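PDB 3L84: transketolase, which is an enzyme of the thiamine diphosphate-dependent family, built as a dimer of chains that each combine two cofactor-binding-type domains with a C-terminal domain. Local coordinates for residues T371-M376 against E381-H386; A393-N398 against H435-T440; N135-D140 against Y404-P409. All coordinates share one frame; numbering follows the deposited sequence.

Interaction 1 (T371-M376 against E381-H386); sequences TELHSM and EGKNIH
Thr371 and Asn384 are probably linked by a water that lies within hydrogen-bonding distance of Thr371 O (3.0 Å) and Asn384 OD1 (2.7 Å). Glu372 adds little more than its CA, which faces the same OD1, while its carbonyl is held by Asn349 of helix 340-354. At Leu373 the contact becomes specific. Leu373 N donates to Asn384 OD1 at 2.8 Å, meeting a lone pair in the carbonyl plane, and Asn384 ND2 returns a bond of 2.9 Å to Leu373 O, with that oxygen lying almost exactly in the amide plane. One side-chain amide thus takes both backbone groups of a single residue, much as a neighbouring strand would, and the paired bonds fix its rotation. With CG anti to the carbonyl carbon (chi1 -67°), Asn384 swings this amide across to the loop. The loop follows helix 366-369 and leads into strand 384-386, an outermost strand within the chain of the parallel sheet in the pyrimidine-binding domain. Leu373 CD1 meets Lys383 CB at 3.8 Å, the two side chains crossing at about a right angle, and Leu348 and Phe410 also pack on the leucine. Leu373 O takes a second bond, from Met376 N, which closes a type II turn; this donor and ND2 approach from opposite faces of the carbonyl. Met376 O then accepts from Lys383 N at 3.0 Å, the donor standing above the carbonyl plane. Further out, in the conformer described, the selenomethionine side chain of Met376 lies alongside Lys383, pointing the same way, and Lys383 NZ continues to Phe358 O and Ala352 O.

Interaction 2 (A393-N398 against H435-T440); sequences AMAAIN and HFFIFT
His435 reaches from just ahead of strand 436-440 into the side of helix 391-404, where its imidazole meets Ala395 and Asn398. From CB the chain extends with CG anti to the backbone N (chi1 176°), which places the ring beside the carbonyl carbon and directs it at the helix. On the CD2 side the ring passes Asn398 CB at 4.1 Å. At the far end that same methylene closes in, with Asn398 CB 3.4 Å from His435 NE2 and equally close to CE1, so this methylene sits over the face, near the CE1-NE2 side of the ring. Its amide plane stands perpendicular to the imidazole. CE1 also points to the helix backbone: Ala395 O sits 3.3 Å from His435 CE1, at the ring edge and near its plane, a position consistent with a weak C-H...O contact. ND1, on the other flank, passes near Asn398 C and is hydrogen-bonded to Asn399 OD1, one residue further along the helix, while NE2 bonds Ser411 OG of the neighbouring strand 408-414. The two faces are occupied as well. Phe437 CZ lies 3.3 Å above one face of the His435 ring, toward its rim, and Asn398 O lies over the opposite face. Phe437 in turn meets the helix through its edge, with CE1 4.1 Å from Ala395 CB. This is helix-on-sheet packing in the alpha/beta fold of the pyrimidine-binding domain, with helix 391-404 set against parallel strand 436-440. Without a direct hydrogen bond, the two segments meet by van der Waals contact and the weak C-H...O contact; Asn399 supplies the hydrogen bond to the helix, and with Ser411 it satisfies both nitrogens of the buried imidazole and fixes its rotation.

Interaction 3 (N135-D140 against Y404-P409); sequences NLLGSD and YGIFLP
Leu136 and Phe407 approach from opposite directions, the leucine from the last turn of helix 118-137 and the phenylalanine from the loop that leads into strand 408-414. The Leu136 CD1 methyl lies 4.0 Å from Phe407 CE1, approaching the ring obliquely. A second pair lies next to the first: Leu137 and Ile406 face each other through their terminal methyls, with 4.3 Å between Leu137 CD1 and Ile406 CD1. The two pairs are coupled on the Phe407 side. In Ile406, CG1 is flanked by both the backbone N and the carbonyl carbon (chi1 58°), and it lies 3.6 Å above the Phe407 ring plane, over the ring centre. Phe401 of helix 391-404 makes an edge-to-face contact with the same ring, while Ile406 is also packed by Leu317, Leu320 and Leu321 of helix 314-321. Both segments begin at a helix end. Gly138 and Gly405 are each the first residue to leave helical geometry, with positive phi of 95° and 144°. The contact joins the end of a helix in the thiamine diphosphate-binding domain to the turn between helix 391-404 and strand 408-414 of the pyrimidine-binding domain. Close by, Tyr404 also spans this boundary, its hydroxyl bonded to His144 and its ring forming a cation-pi contact with Arg60. Between the segments themselves only aliphatic and aromatic carbons meet, so the contact is a small apolar one without directional bonds, and polar links across this boundary come from Tyr404.

How the interactions relate
From the N terminus, residues 135-140 come first, and their partner 404-409 arrives only 264 residues later, so interaction 3 closes the longest loop and ties two domains together. Interaction 1 opens and closes within that loop, tying the approach to strand 384-386 to the strand itself. The chain then runs into helix 391-404, where interaction 2 opens before interaction 3 has closed; it ends on strand 436-440, so these two cross. Interactions 1 and 2 follow in series. All three reach the same parallel sheet. Interactions 2 and 3 touch directly where Phe436 N lies 3.1 Å from Pro409 O, a probable hydrogen bond between adjacent strands.

Interaction 1 (T371-M376 against E381-H386)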
ATOM      1  N   THR A 371     -18.772   3.818  11.530  1.00  7.60           N
ATOM      2  CA  THR A 371     -19.338   4.021  10.216  1.00  8.26           C
ATOM      3  C   THR A 371     -20.676   3.336   9.980  1.00  8.60           C
ATOM      4  O   THR A 371     -21.261   3.509   8.913  1.00  9.74           O
ATOM      5  CB  THR A 371     -18.325   3.521   9.133  1.00  9.15           C
ATOM      6  OG1 THR A 371     -17.844   2.204   9.490  1.00  9.80           O
ATOM      7  CG2 THR A 371     -17.152   4.470   9.081  1.00 10.45           C
ATOM      8  N   GLU A 372     -21.208   2.594  10.942  1.00  7.63           N
ATOM      9  CA  GLU A 372     -22.521   1.978  10.722  1.00  8.59           C
ATOM     10  C   GLU A 372     -23.563   3.033  10.410  1.00  7.46           C
ATOM     11  O   GLU A 372     -23.732   4.000  11.144  1.00  8.49           O
ATOM     12  CB  GLU A 372     -22.959   1.157  11.949  1.00  8.89           C
ATOM     13  CG  GLU A 372     -24.305   0.406  11.795  1.00  9.90           C
ATOM     14  CD  GLU A 372     -24.649  -0.450  13.007  1.00 15.88           C
ATOM     15  OE1 GLU A 372     -23.811  -0.647  13.908  1.00 19.08           O
ATOM     16  OE2 GLU A 372     -25.820  -0.893  13.080  1.00 20.47           O
ATOM     17  N   LEU A 373     -24.314   2.776   9.332  1.00  7.20           N
ATOM     18  CA  LEU A 373     -25.414   3.601   8.906  1.00  7.62           C
ATOM     19  C   LEU A 373     -26.650   2.922   9.501  1.00  7.50           C
ATOM     20  O   LEU A 373     -27.159   1.914   8.988  1.00  7.68           O
ATOM     21  CB  LEU A 373     -25.460   3.708   7.385  1.00  7.46           C
ATOM     22  CG  LEU A 373     -24.169   4.221   6.756  1.00  7.04           C
ATOM     23  CD1 LEU A 373     -24.282   4.070   5.240  1.00  7.61           C
ATOM     24  CD2 LEU A 373     -23.800   5.642   7.212  1.00  9.83           C
ATOM     25  N   HIS A 374     -27.082   3.433  10.644  1.00  8.04           N
ATOM     26  CA  HIS A 374     -28.026   2.747  11.507  1.00  9.53           C
ATOM     27  C   HIS A 374     -29.376   2.564  10.877  1.00  9.56           C
ATOM     28  O   HIS A 374     -29.970   3.514  10.393  1.00 10.07           O
ATOM     29  CB  HIS A 374     -28.175   3.512  12.814  1.00  9.46           C
ATOM     30  CG  HIS A 374     -26.920   3.592  13.601  1.00 11.15           C
ATOM     31  ND1 HIS A 374     -26.353   2.494  14.214  1.00 15.99           N
ATOM     32  CD2 HIS A 374     -26.111   4.640  13.863  1.00 13.98           C
ATOM     33  CE1 HIS A 374     -25.243   2.872  14.821  1.00 15.86           C
ATOM     34  NE2 HIS A 374     -25.071   4.164  14.614  1.00 16.09           N
ATOM     35  N   SER A 375     -29.850   1.322  10.910  1.00 10.15           N
ATOM     36  CA  SER A 375     -31.157   0.932  10.343  1.00 11.40           C
ATOM     37  C   SER A 375     -31.253   1.119   8.827  1.00 11.11           C
ATOM     38  O   SER A 375     -32.360   1.131   8.280  1.00 13.00           O
ATOM     39  CB  SER A 375     -32.301   1.667  11.055  1.00 12.33           C
ATOM     40  OG  SER A 375     -32.298   1.320  12.432  1.00 16.29           O
HETATM   41  N   MSE A 376     -30.109   1.238   8.134  1.00 10.87           N
HETATM   42  CA  MSE A 376     -30.118   1.410   6.685  0.50 10.20           C
HETATM   43  C   MSE A 376     -29.728   0.142   5.918  1.00 10.15           C
HETATM   44  O   MSE A 376     -29.669   0.149   4.691  1.00  9.57           O
HETATM   45  CB  MSE A 376     -29.283   2.626   6.295  0.30 10.27           C
HETATM   46  CG  MSE A 376     -29.656   3.847   7.139  0.50 12.40           C
HETATM   47 SE   MSE A 376     -29.316   5.585   6.299  0.50 19.99          SE
HETATM   48  CE  MSE A 376     -30.628   5.364   4.909  0.50 18.49           C
ATOM     49  N   GLU A 381     -29.323  -4.857  -0.424  1.00  8.46           N
ATOM     50  CA  GLU A 381     -30.624  -4.235  -0.167  1.00  8.54           C
ATOM     51  C   GLU A 381     -30.517  -2.894   0.532  1.00  8.59           C
ATOM     52  O   GLU A 381     -31.333  -1.986   0.315  1.00  9.28           O
ATOM     53  CB  GLU A 381     -31.524  -5.169   0.652  1.00 10.02           C
ATOM     54  CG  GLU A 381     -32.000  -6.366  -0.140  1.00 13.75           C
ATOM     55  CD  GLU A 381     -31.022  -7.517  -0.164  1.00 17.97           C
ATOM     56  OE1 GLU A 381     -29.965  -7.449   0.507  1.00 18.42           O
ATOM     57  OE2 GLU A 381     -31.326  -8.500  -0.880  1.00 21.71           O
ATOM     58  N   GLY A 382     -29.495  -2.774   1.362  1.00  8.10           N
ATOM     59  CA  GLY A 382     -29.208  -1.549   2.103  1.00  7.66           C
ATOM     60  C   GLY A 382     -27.934  -0.851   1.700  1.00  8.29           C
ATOM     61  O   GLY A 382     -27.380  -1.079   0.616  1.00  9.32           O
ATOM     62  N   LYS A 383     -27.455  -0.021   2.616  1.00  7.88           N
ATOM     63  CA  LYS A 383     -26.362   0.891   2.344  1.00  8.36           C
ATOM     64  C   LYS A 383     -25.008   0.505   2.933  1.00  8.01           C
ATOM     65  O   LYS A 383     -24.001   1.032   2.482  1.00  8.40           O
ATOM     66  CB  LYS A 383     -26.686   2.271   2.909  1.00  9.69           C
ATOM     67  CG  LYS A 383     -27.752   3.037   2.152  1.00 11.95           C
ATOM     68  CD  LYS A 383     -27.754   4.456   2.702  1.00 13.85           C
ATOM     69  CE  LYS A 383     -28.720   5.372   2.027  1.00 14.74           C
ATOM     70  NZ  LYS A 383     -28.235   6.403   1.102  1.00 11.01           N
ATOM     71  N   ASN A 384     -24.973  -0.325   3.963  1.00  7.79           N
ATOM     72  CA  ASN A 384     -23.729  -0.669   4.628  1.00  7.14           C
ATOM     73  C   ASN A 384     -23.001  -1.772   3.863  1.00  7.83           C
ATOM     74  O   ASN A 384     -23.556  -2.854   3.691  1.00  8.17           O
ATOM     75  CB  ASN A 384     -23.997  -1.137   6.062  1.00  7.12           C
ATOM     76  CG  ASN A 384     -24.510  -0.039   6.941  1.00  8.78           C
ATOM     77  OD1 ASN A 384     -23.730   0.833   7.343  1.00  9.14           O
ATOM     78  ND2 ASN A 384     -25.791  -0.072   7.293  1.00  8.21           N
ATOM     79  N   ILE A 385     -21.796  -1.500   3.377  1.00  7.16           N
ATOM     80  CA  ILE A 385     -20.958  -2.476   2.722  1.00  7.60           C
ATOM     81  C   ILE A 385     -19.931  -3.048   3.673  1.00  7.72           C
ATOM     82  O   ILE A 385     -19.252  -2.295   4.341  1.00  8.22           O
ATOM     83  CB  ILE A 385     -20.298  -1.918   1.473  1.00  7.42           C
ATOM     84  CG1 ILE A 385     -21.358  -1.337   0.534  1.00  7.84           C
ATOM     85  CG2 ILE A 385     -19.469  -3.025   0.749  1.00  8.36           C
ATOM     86  CD1 ILE A 385     -20.786  -0.546  -0.651  1.00 10.50           C
ATOM     87  N   HIS A 386     -19.836  -4.361   3.733  1.00  7.81           N
ATOM     88  CA  HIS A 386     -18.882  -5.079   4.577  1.00  7.53           C
ATOM     89  C   HIS A 386     -17.739  -5.522   3.682  1.00  6.99           C
ATOM     90  O   HIS A 386     -17.791  -6.560   3.030  1.00  7.33           O
ATOM     91  CB  HIS A 386     -19.599  -6.230   5.276  1.00  8.50           C
ATOM     92  CG  HIS A 386     -20.656  -5.741   6.207  1.00  9.51           C
ATOM     93  ND1 HIS A 386     -22.010  -5.747   5.932  1.00 13.94           N
ATOM     94  CD2 HIS A 386     -20.513  -5.092   7.384  1.00 10.89           C
ATOM     95  CE1 HIS A 386     -22.651  -5.161   6.939  1.00 11.84           C
ATOM     96  NE2 HIS A 386     -21.767  -4.769   7.836  1.00 17.86           N
TER
HETATM   97  O   HOH W   1     -21.192   1.491   6.631  1.00 13.14           O

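Interaction 2 (A393-N398 against H435-T440)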
ATOM      1  N   ALA A 393      -8.625  -3.330  -2.059  1.00  6.29           N
ATOM      2  CA  ALA A 393      -9.768  -3.585  -2.935  1.00  5.92           C
ATOM      3  C   ALA A 393     -10.936  -2.674  -2.563  1.00  5.72           C
ATOM      4  O   ALA A 393     -11.653  -2.230  -3.452  1.00  5.83           O
ATOM      5  CB  ALA A 393     -10.169  -5.063  -2.887  1.00  6.43           C
HETATM    6  N   MSE A 394     -11.162  -2.417  -1.281  1.00  5.28           N
HETATM    7  CA  MSE A 394     -12.244  -1.496  -0.907  1.00  5.93           C
HETATM    8  C   MSE A 394     -12.115  -0.167  -1.623  1.00  5.22           C
HETATM    9  O   MSE A 394     -13.077   0.361  -2.229  1.00  5.52           O
HETATM   10  CB  MSE A 394     -12.244  -1.253   0.610  0.50  2.00           C
HETATM   11  CG  MSE A 394     -13.148  -0.126   1.045  1.00  6.09           C
HETATM   12 SE   MSE A 394     -13.184   0.118   2.973  1.00 13.51          SE
HETATM   13  CE  MSE A 394     -11.343   0.772   3.204  1.00  6.92           C
ATOM     14  N   ALA A 395     -10.929   0.420  -1.546  1.00  5.76           N
ATOM     15  CA  ALA A 395     -10.755   1.730  -2.191  1.00  5.29           C
ATOM     16  C   ALA A 395     -10.903   1.656  -3.715  1.00  6.05           C
ATOM     17  O   ALA A 395     -11.497   2.552  -4.311  1.00  5.41           O
ATOM     18  CB  ALA A 395      -9.388   2.320  -1.792  1.00  6.48           C
ATOM     19  N   ALA A 396     -10.365   0.642  -4.368  1.00  5.52           N
ATOM     20  CA  ALA A 396     -10.483   0.489  -5.817  1.00  5.27           C
ATOM     21  C   ALA A 396     -11.936   0.225  -6.219  1.00  5.68           C
ATOM     22  O   ALA A 396     -12.420   0.715  -7.253  1.00  6.25           O
ATOM     23  CB  ALA A 396      -9.531  -0.612  -6.333  1.00  6.29           C
ATOM     24  N   ILE A 397     -12.655  -0.540  -5.425  1.00  5.73           N
ATOM     25  CA  ILE A 397     -14.100  -0.780  -5.673  1.00  5.68           C
ATOM     26  C   ILE A 397     -14.874   0.519  -5.553  1.00  5.65           C
ATOM     27  O   ILE A 397     -15.700   0.847  -6.412  1.00  6.05           O
ATOM     28  CB  ILE A 397     -14.651  -1.836  -4.671  1.00  6.07           C
ATOM     29  CG1 ILE A 397     -14.228  -3.231  -5.105  1.00  5.98           C
ATOM     30  CG2 ILE A 397     -16.184  -1.731  -4.481  1.00  6.95           C
ATOM     31  CD1 ILE A 397     -14.317  -4.330  -4.059  1.00  6.70           C
ATOM     32  N   ASN A 398     -14.583   1.298  -4.511  1.00  6.21           N
ATOM     33  CA  ASN A 398     -15.290   2.556  -4.329  1.00  5.70           C
ATOM     34  C   ASN A 398     -14.894   3.606  -5.355  1.00  5.42           C
ATOM     35  O   ASN A 398     -15.718   4.455  -5.708  1.00  6.10           O
ATOM     36  CB  ASN A 398     -15.117   3.049  -2.899  1.00  6.16           C
ATOM     37  CG  ASN A 398     -16.109   2.448  -1.927  1.00  7.43           C
ATOM     38  OD1 ASN A 398     -15.890   2.561  -0.667  1.00 10.41           O
ATOM     39  ND2 ASN A 398     -17.160   1.897  -2.409  1.00  6.13           N
ATOM     40  N   HIS A 435     -15.014  10.730  -3.855  1.00  6.71           N
ATOM     41  CA  HIS A 435     -14.859   9.501  -3.069  1.00  6.13           C
ATOM     42  C   HIS A 435     -14.250   9.968  -1.756  1.00  6.13           C
ATOM     43  O   HIS A 435     -13.269  10.732  -1.745  1.00  6.86           O
ATOM     44  CB  HIS A 435     -13.916   8.545  -3.811  1.00  6.74           C
ATOM     45  CG  HIS A 435     -13.559   7.269  -3.100  1.00  6.34           C
ATOM     46  ND1 HIS A 435     -12.771   6.311  -3.707  1.00  5.88           N
ATOM     47  CD2 HIS A 435     -13.841   6.782  -1.867  1.00  6.16           C
ATOM     48  CE1 HIS A 435     -12.572   5.303  -2.864  1.00  6.11           C
ATOM     49  NE2 HIS A 435     -13.215   5.568  -1.731  1.00  6.56           N
ATOM     50  N   PHE A 436     -14.900   9.624  -0.647  1.00  5.60           N
ATOM     51  CA  PHE A 436     -14.510  10.137   0.673  1.00  5.58           C
ATOM     52  C   PHE A 436     -13.830   9.051   1.482  1.00  5.99           C
ATOM     53  O   PHE A 436     -14.293   7.919   1.537  1.00  6.76           O
ATOM     54  CB  PHE A 436     -15.767  10.666   1.389  1.00  6.01           C
ATOM     55  CG  PHE A 436     -16.582  11.578   0.516  1.00  6.22           C
ATOM     56  CD1 PHE A 436     -16.127  12.825   0.196  1.00  7.26           C
ATOM     57  CD2 PHE A 436     -17.754  11.153  -0.055  1.00  7.58           C
ATOM     58  CE1 PHE A 436     -16.819  13.632  -0.644  1.00  8.22           C
ATOM     59  CE2 PHE A 436     -18.466  11.990  -0.913  1.00  8.99           C
ATOM     60  CZ  PHE A 436     -17.982  13.197  -1.232  1.00  8.03           C
ATOM     61  N   PHE A 437     -12.721   9.394   2.102  1.00  5.91           N
ATOM     62  CA  PHE A 437     -11.896   8.461   2.860  1.00  6.46           C
ATOM     63  C   PHE A 437     -11.983   8.801   4.328  1.00  6.72           C
ATOM     64  O   PHE A 437     -11.721   9.945   4.714  1.00  6.73           O
ATOM     65  CB  PHE A 437     -10.425   8.500   2.350  1.00  6.80           C
ATOM     66  CG  PHE A 437     -10.254   7.983   0.934  1.00  5.63           C
ATOM     67  CD1 PHE A 437      -9.827   6.684   0.720  1.00  7.34           C
ATOM     68  CD2 PHE A 437     -10.561   8.767  -0.153  1.00  7.58           C
ATOM     69  CE1 PHE A 437      -9.704   6.196  -0.583  1.00  7.83           C
ATOM     70  CE2 PHE A 437     -10.445   8.262  -1.440  1.00  8.27           C
ATOM     71  CZ  PHE A 437     -10.026   6.996  -1.625  1.00  7.92           C
ATOM     72  N   ILE A 438     -12.338   7.826   5.140  1.00  6.35           N
ATOM     73  CA  ILE A 438     -12.629   8.030   6.565  1.00  6.23           C
ATOM     74  C   ILE A 438     -11.533   7.288   7.315  1.00  5.99           C
ATOM     75  O   ILE A 438     -11.467   6.055   7.257  1.00  6.85           O
ATOM     76  CB  ILE A 438     -14.025   7.475   6.941  1.00  6.84           C
ATOM     77  CG1 ILE A 438     -15.157   7.965   6.026  1.00  8.91           C
ATOM     78  CG2 ILE A 438     -14.319   7.720   8.414  1.00  7.58           C
ATOM     79  CD1 ILE A 438     -15.240   9.387   5.829  1.00  9.90           C
ATOM     80  N   PHE A 439     -10.677   8.029   8.014  1.00  5.21           N
ATOM     81  CA  PHE A 439      -9.515   7.458   8.690  1.00  6.35           C
ATOM     82  C   PHE A 439      -9.579   7.805  10.164  1.00  6.35           C
ATOM     83  O   PHE A 439      -9.235   8.923  10.537  1.00  8.45           O
ATOM     84  CB  PHE A 439      -8.226   7.996   8.086  1.00  6.68           C
ATOM     85  CG  PHE A 439      -7.989   7.673   6.624  1.00  6.26           C
ATOM     86  CD1 PHE A 439      -8.230   6.423   6.097  1.00  8.21           C
ATOM     87  CD2 PHE A 439      -7.457   8.626   5.791  1.00  7.90           C
ATOM     88  CE1 PHE A 439      -7.946   6.152   4.761  1.00  8.38           C
ATOM     89  CE2 PHE A 439      -7.177   8.360   4.463  1.00  8.21           C
ATOM     90  CZ  PHE A 439      -7.431   7.141   3.951  1.00  7.85           C
ATOM     91  N   THR A 440      -9.920   6.847  11.012  1.00  5.92           N
ATOM     92  CA  THR A 440      -9.993   7.089  12.433  1.00  6.17           C
ATOM     93  C   THR A 440      -8.708   6.631  13.102  1.00  5.90           C
ATOM     94  O   THR A 440      -7.778   6.113  12.450  1.00  7.31           O
ATOM     95  CB  THR A 440     -11.216   6.434  13.086  1.00  5.92           C
ATOM     96  OG1 THR A 440     -11.027   5.016  13.186  1.00  6.41           O
ATOM     97  CG2 THR A 440     -12.488   6.736  12.300  1.00  6.69           C
TER

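Interaction 3 (N135-D140 against Y404-P409)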
ATOM      1  N   ASN A 135     -30.903  -2.717  -7.536  1.00  7.24           N
ATOM      2  CA  ASN A 135     -31.726  -2.663  -6.315  1.00  7.79           C
ATOM      3  C   ASN A 135     -32.543  -1.377  -6.240  1.00  7.96           C
ATOM      4  O   ASN A 135     -33.715  -1.399  -5.858  1.00  9.57           O
ATOM      5  CB  ASN A 135     -30.843  -2.785  -5.062  1.00  7.71           C
ATOM      6  CG  ASN A 135     -31.622  -2.593  -3.775  1.00 10.61           C
ATOM      7  OD1 ASN A 135     -32.390  -3.482  -3.382  1.00 13.87           O
ATOM      8  ND2 ASN A 135     -31.463  -1.449  -3.159  1.00  9.43           N
ATOM      9  N   LEU A 136     -31.936  -0.242  -6.574  1.00  7.77           N
ATOM     10  CA  LEU A 136     -32.614   1.036  -6.481  1.00  7.44           C
ATOM     11  C   LEU A 136     -33.585   1.307  -7.625  1.00  8.45           C
ATOM     12  O   LEU A 136     -34.680   1.833  -7.395  1.00  9.93           O
ATOM     13  CB  LEU A 136     -31.559   2.143  -6.456  1.00  8.22           C
ATOM     14  CG  LEU A 136     -30.702   2.234  -5.198  1.00  9.49           C
ATOM     15  CD1 LEU A 136     -29.660   3.330  -5.396  1.00 12.26           C
ATOM     16  CD2 LEU A 136     -31.545   2.513  -3.948  1.00 13.03           C
ATOM     17  N   LEU A 137     -33.188   0.966  -8.850  1.00  7.64           N
ATOM     18  CA  LEU A 137     -33.915   1.366 -10.063  1.00  8.63           C
ATOM     19  C   LEU A 137     -34.692   0.248 -10.753  1.00  8.42           C
ATOM     20  O   LEU A 137     -35.513   0.524 -11.637  1.00  9.29           O
ATOM     21  CB  LEU A 137     -32.933   1.959 -11.084  1.00  7.87           C
ATOM     22  CG  LEU A 137     -32.177   3.172 -10.582  1.00  8.09           C
ATOM     23  CD1 LEU A 137     -31.088   3.593 -11.567  1.00  9.10           C
ATOM     24  CD2 LEU A 137     -33.121   4.348 -10.271  1.00  9.18           C
ATOM     25  N   GLY A 138     -34.447  -0.994 -10.359  1.00  8.35           N
ATOM     26  CA  GLY A 138     -35.090  -2.160 -10.931  1.00  8.43           C
ATOM     27  C   GLY A 138     -34.313  -2.841 -12.020  1.00  9.72           C
ATOM     28  O   GLY A 138     -33.550  -2.209 -12.758  1.00  8.75           O
ATOM     29  N   SER A 139     -34.545  -4.146 -12.182  1.00 11.93           N
ATOM     30  CA  SER A 139     -33.917  -4.911 -13.271  1.00 13.66           C
ATOM     31  C   SER A 139     -34.395  -4.530 -14.662  1.00 12.87           C
ATOM     32  O   SER A 139     -33.693  -4.822 -15.633  1.00 13.02           O
ATOM     33  CB  SER A 139     -34.089  -6.413 -13.053  1.00 15.54           C
ATOM     34  OG  SER A 139     -35.442  -6.755 -13.008  1.00 18.26           O
ATOM     35  N   ASP A 140     -35.536  -3.841 -14.764  1.00 12.61           N
ATOM     36  CA  ASP A 140     -35.991  -3.291 -16.043  0.50 12.95           C
ATOM     37  C   ASP A 140     -35.037  -2.201 -16.537  1.00 12.19           C
ATOM     38  O   ASP A 140     -34.892  -1.974 -17.737  1.00 12.70           O
ATOM     39  CB  ASP A 140     -37.395  -2.672 -15.928  0.50 13.76           C
ATOM     40  CG  ASP A 140     -38.498  -3.701 -15.759  0.50 16.00           C
ATOM     41  OD1 ASP A 140     -38.312  -4.873 -16.161  0.50 19.31           O
ATOM     42  OD2 ASP A 140     -39.571  -3.311 -15.241  0.50 18.73           O
ATOM     43  N   TYR A 404     -19.593   5.233 -11.342  1.00  6.62           N
ATOM     44  CA  TYR A 404     -20.729   4.538 -11.954  1.00  6.67           C
ATOM     45  C   TYR A 404     -21.771   5.486 -12.517  1.00  6.50           C
ATOM     46  O   TYR A 404     -22.290   5.253 -13.609  1.00  6.93           O
ATOM     47  CB  TYR A 404     -21.356   3.560 -10.933  1.00  5.75           C
ATOM     48  CG  TYR A 404     -22.405   2.677 -11.536  1.00  5.29           C
ATOM     49  CD1 TYR A 404     -22.061   1.535 -12.212  1.00  6.33           C
ATOM     50  CD2 TYR A 404     -23.743   3.021 -11.502  1.00  5.42           C
ATOM     51  CE1 TYR A 404     -22.978   0.765 -12.817  1.00  5.84           C
ATOM     52  CE2 TYR A 404     -24.690   2.252 -12.089  1.00  6.45           C
ATOM     53  CZ  TYR A 404     -24.317   1.096 -12.762  1.00  6.12           C
ATOM     54  OH  TYR A 404     -25.282   0.326 -13.389  1.00  5.58           O
ATOM     55  N   GLY A 405     -22.139   6.510 -11.763  1.00  6.93           N
ATOM     56  CA  GLY A 405     -22.985   7.586 -12.246  1.00  6.72           C
ATOM     57  C   GLY A 405     -23.949   8.138 -11.211  1.00  7.34           C
ATOM     58  O   GLY A 405     -24.473   9.227 -11.413  1.00  9.55           O
ATOM     59  N   ILE A 406     -24.252   7.388 -10.163  1.00  6.09           N
ATOM     60  CA  ILE A 406     -25.303   7.741  -9.210  1.00  6.37           C
ATOM     61  C   ILE A 406     -24.894   7.627  -7.722  1.00  6.21           C
ATOM     62  O   ILE A 406     -25.766   7.872  -6.845  1.00  6.85           O
ATOM     63  CB  ILE A 406     -26.576   6.902  -9.452  1.00  5.93           C
ATOM     64  CG1 ILE A 406     -26.273   5.397  -9.355  1.00  7.31           C
ATOM     65  CG2 ILE A 406     -27.236   7.298 -10.780  1.00  7.70           C
ATOM     66  CD1 ILE A 406     -27.537   4.504  -9.228  1.00  8.63           C
ATOM     67  N   PHE A 407     -23.638   7.332  -7.432  1.00  6.45           N
ATOM     68  CA  PHE A 407     -23.211   7.038  -6.058  1.00  6.15           C
ATOM     69  C   PHE A 407     -22.167   7.997  -5.524  1.00  6.64           C
ATOM     70  O   PHE A 407     -21.355   8.557  -6.273  1.00  7.62           O
ATOM     71  CB  PHE A 407     -22.668   5.616  -5.934  1.00  6.99           C
ATOM     72  CG  PHE A 407     -23.660   4.543  -6.280  1.00  5.93           C
ATOM     73  CD1 PHE A 407     -24.802   4.376  -5.529  1.00  6.37           C
ATOM     74  CD2 PHE A 407     -23.478   3.752  -7.388  1.00  5.35           C
ATOM     75  CE1 PHE A 407     -25.722   3.393  -5.847  1.00  7.51           C
ATOM     76  CE2 PHE A 407     -24.397   2.760  -7.726  1.00  6.56           C
ATOM     77  CZ  PHE A 407     -25.541   2.617  -6.934  1.00  7.25           C
ATOM     78  N   LEU A 408     -22.228   8.178  -4.209  1.00  5.88           N
ATOM     79  CA  LEU A 408     -21.301   8.987  -3.403  1.00  6.04           C
ATOM     80  C   LEU A 408     -20.730   8.045  -2.333  1.00  6.07           C
ATOM     81  O   LEU A 408     -21.374   7.884  -1.272  1.00  6.52           O
ATOM     82  CB  LEU A 408     -22.061  10.143  -2.768  1.00  6.72           C
ATOM     83  CG  LEU A 408     -22.562  11.177  -3.766  1.00  7.63           C
ATOM     84  CD1 LEU A 408     -23.689  12.001  -3.168  1.00 10.50           C
ATOM     85  CD2 LEU A 408     -21.440  12.053  -4.232  1.00 11.75           C
ATOM     86  N   PRO A 409     -19.595   7.408  -2.607  1.00  5.62           N
ATOM     87  CA  PRO A 409     -19.109   6.364  -1.712  1.00  6.00           C
ATOM     88  C   PRO A 409     -18.106   6.855  -0.686  1.00  6.01           C
ATOM     89  O   PRO A 409     -17.357   7.812  -0.914  1.00  6.45           O
ATOM     90  CB  PRO A 409     -18.424   5.401  -2.658  1.00  6.65           C
ATOM     91  CG  PRO A 409     -17.802   6.323  -3.661  1.00  6.29           C
ATOM     92  CD  PRO A 409     -18.828   7.420  -3.858  1.00  6.11           C
TER